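Local atomic coordinates of Lmo0135 protein (Listeria monocytogenes EGD-e, PDB entry 5ISU), a protein that probably serves as the extracellular substrate-binding component of an ABC transporter, a role consistent with peptide uptake in its family. Residues A[73-78]-A[146-151]; A[101-106]-A[114-119]. All blocks are in the same frame, centred on the assembly; numbering follows the deposited sequence.

Contact 1. Residues A[73-78]-A[146-151]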
loop_
_atom_site.group_PDB
_atom_site.type_symbol
_atom_site.label_atom_id
_atom_site.label_comp_id
_atom_site.label_asym_id
_atom_site.label_seq_id
_atom_site.Cartn_x
_atom_site.Cartn_y
_atom_site.Cartn_z
ATOM N N LEU A 73 21.087 1.386 -17.894
ATOM C CA LEU A 73 21.024 2.830 -17.641
ATOM C C LEU A 73 19.965 3.546 -18.463
ATOM O O LEU A 73 19.615 4.663 -18.123
ATOM C CB LEU A 73 22.382 3.494 -17.921
ATOM C CG LEU A 73 23.565 3.057 -17.071
ATOM C CD1 LEU A 73 24.799 3.828 -17.525
ATOM C CD2 LEU A 73 23.288 3.269 -15.590
ATOM N N THR A 74 19.467 2.927 -19.536
ATOM C CA THR A 74 18.474 3.566 -20.397
ATOM C C THR A 74 17.153 2.778 -20.518
ATOM O O THR A 74 17.131 1.646 -20.997
ATOM C CB THR A 74 19.067 3.822 -21.796
ATOM O OG1 THR A 74 20.277 4.586 -21.668
ATOM C CG2 THR A 74 18.089 4.598 -22.674
ATOM N N TYR A 75 16.064 3.401 -20.075
ATOM C CA TYR A 75 14.727 2.826 -20.130
ATOM C C TYR A 75 13.926 3.579 -21.190
ATOM O O TYR A 75 13.728 4.776 -21.083
ATOM C CB TYR A 75 14.029 2.947 -18.764
ATOM C CG TYR A 75 14.631 2.092 -17.659
ATOM C CD1 TYR A 75 15.886 2.366 -17.132
ATOM C CD2 TYR A 75 13.915 1.041 -17.106
ATOM C CE1 TYR A 75 16.433 1.577 -16.115
ATOM C CE2 TYR A 75 14.444 0.256 -16.091
ATOM C CZ TYR A 75 15.700 0.524 -15.592
ATOM O OH TYR A 75 16.208 -0.269 -14.576
ATOM N N THR A 76 13.450 2.866 -22.196
ATOM C CA THR A 76 12.679 3.456 -23.270
ATOM C C THR A 76 11.233 2.990 -23.206
ATOM O O THR A 76 10.954 1.786 -23.280
ATOM C CB THR A 76 13.266 3.047 -24.626
ATOM O OG1 THR A 76 14.632 3.457 -24.695
ATOM C CG2 THR A 76 12.508 3.681 -25.767
ATOM N N VAL A 77 10.313 3.949 -23.087
ATOM C CA VAL A 77 8.877 3.674 -23.034
ATOM C C VAL A 77 8.200 4.175 -24.313
ATOM O O VAL A 77 8.343 5.346 -24.680
ATOM C CB VAL A 77 8.199 4.400 -21.838
ATOM C CG1 VAL A 77 6.700 4.112 -21.805
ATOM C CG2 VAL A 77 8.841 3.996 -20.521
ATOM N N LYS A 78 7.467 3.285 -24.977
ATOM C CA LYS A 78 6.695 3.618 -26.174
ATOM C C LYS A 78 5.228 3.725 -25.744
ATOM O O LYS A 78 4.715 2.823 -25.095
ATOM C CB LYS A 78 6.807 2.512 -27.226
ATOM C CG LYS A 78 8.104 2.428 -28.032
ATOM C CD LYS A 78 8.243 3.574 -29.028
ATOM C CE LYS A 78 9.232 3.251 -30.148
ATOM N NZ LYS A 78 10.604 2.880 -29.696
ATOM N N ASN A 146 10.064 -0.509 -11.383
ATOM C CA ASN A 146 8.848 -0.435 -10.582
ATOM C C ASN A 146 8.270 0.988 -10.566
ATOM O O ASN A 146 7.040 1.175 -10.636
ATOM C CB ASN A 146 9.128 -0.875 -9.159
ATOM C CG ASN A 146 7.891 -0.841 -8.285
ATOM O OD1 ASN A 146 6.940 -1.587 -8.504
ATOM N ND2 ASN A 146 7.904 0.022 -7.284
ATOM N N THR A 147 9.147 1.983 -10.448
ATOM C CA THR A 147 8.724 3.378 -10.470
ATOM C C THR A 147 8.011 3.680 -11.808
ATOM O O THR A 147 7.002 4.373 -11.832
ATOM C CB THR A 147 9.936 4.316 -10.284
ATOM O OG1 THR A 147 10.592 4.006 -9.050
ATOM C CG2 THR A 147 9.502 5.736 -10.259
ATOM N N ILE A 148 8.530 3.156 -12.915
ATOM C CA ILE A 148 7.875 3.339 -14.211
ATOM C C ILE A 148 6.492 2.653 -14.236
ATOM O O ILE A 148 5.559 3.173 -14.838
ATOM C CB ILE A 148 8.747 2.811 -15.378
ATOM C CG1 ILE A 148 9.956 3.720 -15.582
ATOM C CG2 ILE A 148 7.969 2.767 -16.689
ATOM C CD1 ILE A 148 10.921 3.205 -16.633
ATOM N N LYS A 149 6.384 1.490 -13.584
ATOM C CA LYS A 149 5.125 0.718 -13.519
ATOM C C LYS A 149 4.074 1.262 -12.541
ATOM O O LYS A 149 2.992 0.698 -12.459
ATOM C CB LYS A 149 5.397 -0.729 -13.115
ATOM C CG LYS A 149 6.368 -1.491 -13.977
ATOM C CD LYS A 149 5.877 -1.745 -15.372
ATOM C CE LYS A 149 6.801 -2.754 -16.032
ATOM N NZ LYS A 149 6.339 -3.072 -17.404
ATOM N N THR A 150 4.406 2.304 -11.781
ATOM C CA THR A 150 3.475 2.937 -10.827
ATOM C C THR A 150 3.342 4.441 -11.141
ATOM O O THR A 150 3.050 5.245 -10.257
ATOM C CB THR A 150 3.949 2.738 -9.351
ATOM O OG1 THR A 150 5.280 3.272 -9.173
ATOM C CG2 THR A 150 3.951 1.255 -8.962
ATOM N N PHE A 151 3.468 4.786 -12.426
ATOM C CA PHE A 151 3.485 6.159 -12.888
ATOM C C PHE A 151 2.229 6.610 -13.657
ATOM O O PHE A 151 1.872 6.024 -14.699
ATOM C CB PHE A 151 4.703 6.321 -13.802
ATOM C CG PHE A 151 5.038 7.740 -14.114
ATOM C CD1 PHE A 151 5.887 8.447 -13.290
ATOM C CD2 PHE A 151 4.516 8.368 -15.225
ATOM C CE1 PHE A 151 6.204 9.768 -13.554
ATOM C CE2 PHE A 151 4.833 9.683 -15.504
ATOM C CZ PHE A 151 5.689 10.384 -14.664
#

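Contact 2. Residues A[101-106]-A[114-119]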
loop_
_atom_site.group_PDB
_atom_site.type_symbol
_atom_site.label_atom_id
_atom_site.label_comp_id
_atom_site.label_asym_id
_atom_site.label_seq_id
_atom_site.Cartn_x
_atom_site.Cartn_y
_atom_site.Cartn_z
ATOM N N ASN A 101 9.622 16.084 -14.717
ATOM C CA ASN A 101 10.287 17.359 -14.372
ATOM C C ASN A 101 9.523 18.083 -13.265
ATOM O O ASN A 101 10.139 18.743 -12.420
ATOM C CB ASN A 101 10.457 18.265 -15.601
ATOM C CG ASN A 101 11.440 17.697 -16.628
ATOM O OD1 ASN A 101 11.282 17.903 -17.832
ATOM N ND2 ASN A 101 12.445 16.979 -16.159
ATOM N N SER A 102 8.196 17.941 -13.245
ATOM C CA SER A 102 7.396 18.588 -12.197
ATOM C C SER A 102 7.599 17.867 -10.840
ATOM O O SER A 102 7.488 18.491 -9.788
ATOM C CB SER A 102 5.910 18.688 -12.580
ATOM O OG SER A 102 5.278 17.416 -12.541
ATOM N N ILE A 103 7.923 16.574 -10.868
ATOM C CA ILE A 103 8.215 15.816 -9.628
ATOM C C ILE A 103 9.643 16.115 -9.155
ATOM O O ILE A 103 9.906 16.220 -7.943
ATOM C CB ILE A 103 8.050 14.290 -9.828
ATOM C CG1 ILE A 103 6.572 13.932 -10.020
ATOM C CG2 ILE A 103 8.577 13.514 -8.620
ATOM C CD1 ILE A 103 6.327 12.468 -10.335
ATOM N N LEU A 104 10.567 16.220 -10.110
ATOM C CA LEU A 104 11.962 16.526 -9.788
ATOM C C LEU A 104 12.131 17.923 -9.209
ATOM O O LEU A 104 13.027 18.164 -8.410
ATOM C CB LEU A 104 12.859 16.382 -11.030
ATOM C CG LEU A 104 13.192 14.960 -11.497
ATOM C CD1 LEU A 104 13.943 15.002 -12.819
ATOM C CD2 LEU A 104 14.004 14.216 -10.438
ATOM N N ASP A 105 11.268 18.836 -9.633
ATOM C CA ASP A 105 11.317 20.226 -9.205
ATOM C C ASP A 105 11.042 20.294 -7.697
ATOM O O ASP A 105 9.911 20.084 -7.249
ATOM C CB ASP A 105 10.287 21.025 -10.011
ATOM C CG ASP A 105 10.462 22.512 -9.894
ATOM O OD1 ASP A 105 11.451 22.958 -9.284
ATOM O OD2 ASP A 105 9.607 23.238 -10.447
ATOM N N THR A 106 12.098 20.573 -6.927
ATOM C CA THR A 106 12.036 20.624 -5.463
ATOM C C THR A 106 10.986 21.582 -4.900
ATOM O O THR A 106 10.387 21.280 -3.863
ATOM C CB THR A 106 13.419 20.955 -4.839
ATOM O OG1 THR A 106 13.999 22.057 -5.535
ATOM C CG2 THR A 106 14.373 19.760 -4.931
ATOM N N GLY A 114 12.008 11.201 -4.463
ATOM C CA GLY A 114 13.078 10.231 -4.171
ATOM C C GLY A 114 13.239 9.072 -5.158
ATOM O O GLY A 114 14.328 8.529 -5.306
ATOM N N ASN A 115 12.157 8.707 -5.836
ATOM C CA ASN A 115 12.164 7.623 -6.824
ATOM C C ASN A 115 12.832 7.994 -8.158
ATOM O O ASN A 115 13.121 7.113 -8.985
ATOM C CB ASN A 115 10.722 7.187 -7.107
ATOM C CG ASN A 115 10.013 6.637 -5.870
ATOM O OD1 ASN A 115 10.649 6.281 -4.891
ATOM N ND2 ASN A 115 8.685 6.552 -5.930
ATOM N N PHE A 116 13.045 9.289 -8.380
ATOM C CA PHE A 116 13.669 9.775 -9.616
ATOM C C PHE A 116 15.060 10.374 -9.383
ATOM O O PHE A 116 15.641 10.970 -10.300
ATOM C CB PHE A 116 12.747 10.795 -10.301
ATOM C CG PHE A 116 11.394 10.235 -10.671
ATOM C CD1 PHE A 116 10.360 10.249 -9.765
ATOM C CD2 PHE A 116 11.169 9.691 -11.930
ATOM C CE1 PHE A 116 9.119 9.727 -10.096
ATOM C CE2 PHE A 116 9.940 9.179 -12.277
ATOM C CZ PHE A 116 8.910 9.190 -11.356
ATOM N N VAL A 117 15.594 10.180 -8.173
ATOM C CA VAL A 117 16.911 10.690 -7.786
ATOM C C VAL A 117 17.778 9.537 -7.224
ATOM O O VAL A 117 17.277 8.652 -6.529
ATOM C CB VAL A 117 16.763 11.804 -6.734
ATOM C CG1 VAL A 117 18.109 12.418 -6.397
ATOM C CG2 VAL A 117 15.824 12.881 -7.248
ATOM N N PHE A 118 19.075 9.562 -7.544
ATOM C CA PHE A 118 20.029 8.526 -7.126
ATOM C C PHE A 118 21.328 9.208 -6.794
ATOM O O PHE A 118 21.918 9.840 -7.666
ATOM C CB PHE A 118 20.240 7.538 -8.263
ATOM C CG PHE A 118 18.969 6.979 -8.783
ATOM C CD1 PHE A 118 18.332 5.943 -8.111
ATOM C CD2 PHE A 118 18.361 7.531 -9.901
ATOM C CE1 PHE A 118 17.129 5.441 -8.568
ATOM C CE2 PHE A 118 17.150 7.039 -10.357
ATOM C CZ PHE A 118 16.534 5.989 -9.693
ATOM N N ASP A 119 21.771 9.086 -5.543
ATOM C CA ASP A 119 22.983 9.778 -5.062
ATOM C C ASP A 119 22.880 11.278 -5.353
ATOM O O ASP A 119 23.839 11.906 -5.782
ATOM C CB ASP A 119 24.284 9.191 -5.656
ATOM C CG ASP A 119 24.685 7.871 -5.024
ATOM O OD1 ASP A 119 23.797 7.037 -4.757
ATOM O OD2 ASP A 119 25.907 7.668 -4.817
#

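Contact 1. Residues A[73-78]-A[146-151]
Ile148, on the last turn of helix 144-148, reaches across to strand 74-79 and divides its two branches between two strand residues. Its long branch goes to Tyr75: Ile148 CD1 lies 3.7 Å from Tyr75 CD2 and 3.8 Å from Tyr75 CB, so the methyl settles where the ring joins its stem, approaching the ring plane at a slant. The shorter branch serves Val77, with Ile148 CG2 at 4.1 Å from Val77 CG2, a looser touch in which the two side chains run past one another in opposite directions. The torsion about the CA-CB bond of Ile148 (chi1 -71°) sets CG1 beside the backbone N and CG2 anti to it, which turns the ethyl arm to Tyr75 and the methyl to Val77. The contact illustrates how a helix is laid on one face of an antiparallel sheet, here the five-stranded sheet of a family 5 solute-binding protein. Tyr75 and Val77, two apart on the strand, both point from this face toward the helix, whereas Thr76 between them points away from it. All three touching residues are buried, and no hydrogen bond crosses between the segments. Leu66 of the adjoining strand 63-68 also meets both Val77 and Ile148, and Phe144 packs edge-to-face with the Tyr75 ring. Where the chain leaves the helix, Thr150 OG1 donates a hydrogen bond of 3.1 Å to Asn146 O, with the donor tilted 29° from the carbonyl plane. Beyond Ile148, Lys149 turns to other partners, making a cation-pi contact with Phe53 and a weak hydrogen bond from NZ to Gly58 O.

Contact 2. Residues A[101-106]-A[114-119]
Phe116 meets the end of helix 93-104 through two consecutive residues, Ile103 and Leu104, and here closeness and burial do not coincide: the shortest approaches are at Leu104, while Ile103 and Phe116 are the better buried residues. On the buried side, Ile103 crosses the phenyl ring at a slant and touches it with both of its branches. Ile103 CG2 sits 3.9 Å from Phe116 CD1, and Ile103 CD1 reaches Phe116 CE1 at the same separation, 3.9 Å. An extended outer chain, chi2 175°, carries Ile103 CD1 one ring atom farther along than CG2.

Leu104 works on the stem of the phenylalanine instead of its ring. The two side chains cross at about a right angle, and Leu104 CD2 comes to 3.6 Å from Phe116 CB and equally 3.6 Å from Phe116 O, a methyl resting against both side chain and backbone. The same methyl also touches Val117, with Leu104 CD2 at 3.9 Å from Val117 CG2. This half, though tightly approached, is less enclosed, for Leu104 and Val117 are both partly exposed. Toward solvent, Thr106 and Gly114 are exposed. The helix ends here, its closing turn marked by the bond from Asp105 N to Asn101 O at 3.0 Å, and Asp105 is the first residue to leave helical backbone angles. Leu104 O accepts a hydrogen bond from Arg113 NE, a polar link alongside the apolar one.

The contact thus joins the C-terminal end of helix 93-104 to residues 116-117 at edge strand 117-118, with Pro122 and Val123 of the neighbouring strand 121-129 touching Leu104 and Phe116, and Phe144 of helix 144-148 also packing on the Phe116 side chain.

Contact 1 and contact 2 are joined by side chains although their centres lie about 14 Å apart. Phe151 CE1 lies 3.5 Å from Phe116 CZ, and Thr147 CG2 lies 3.7 Å from the same Phe116 CZ, so Thr147 and Phe151 pack on contact 2 while Ile148 faces strand 74-79. Both contacts reach the same antiparallel sheet, contact 1 through strand 74-79 and contact 2 through edge strand 117-118. In sequence, both segments of contact 2 fall between those of contact 1. Their centres lie about 20 and 21 Å from the centre of the chain, on the same side of it.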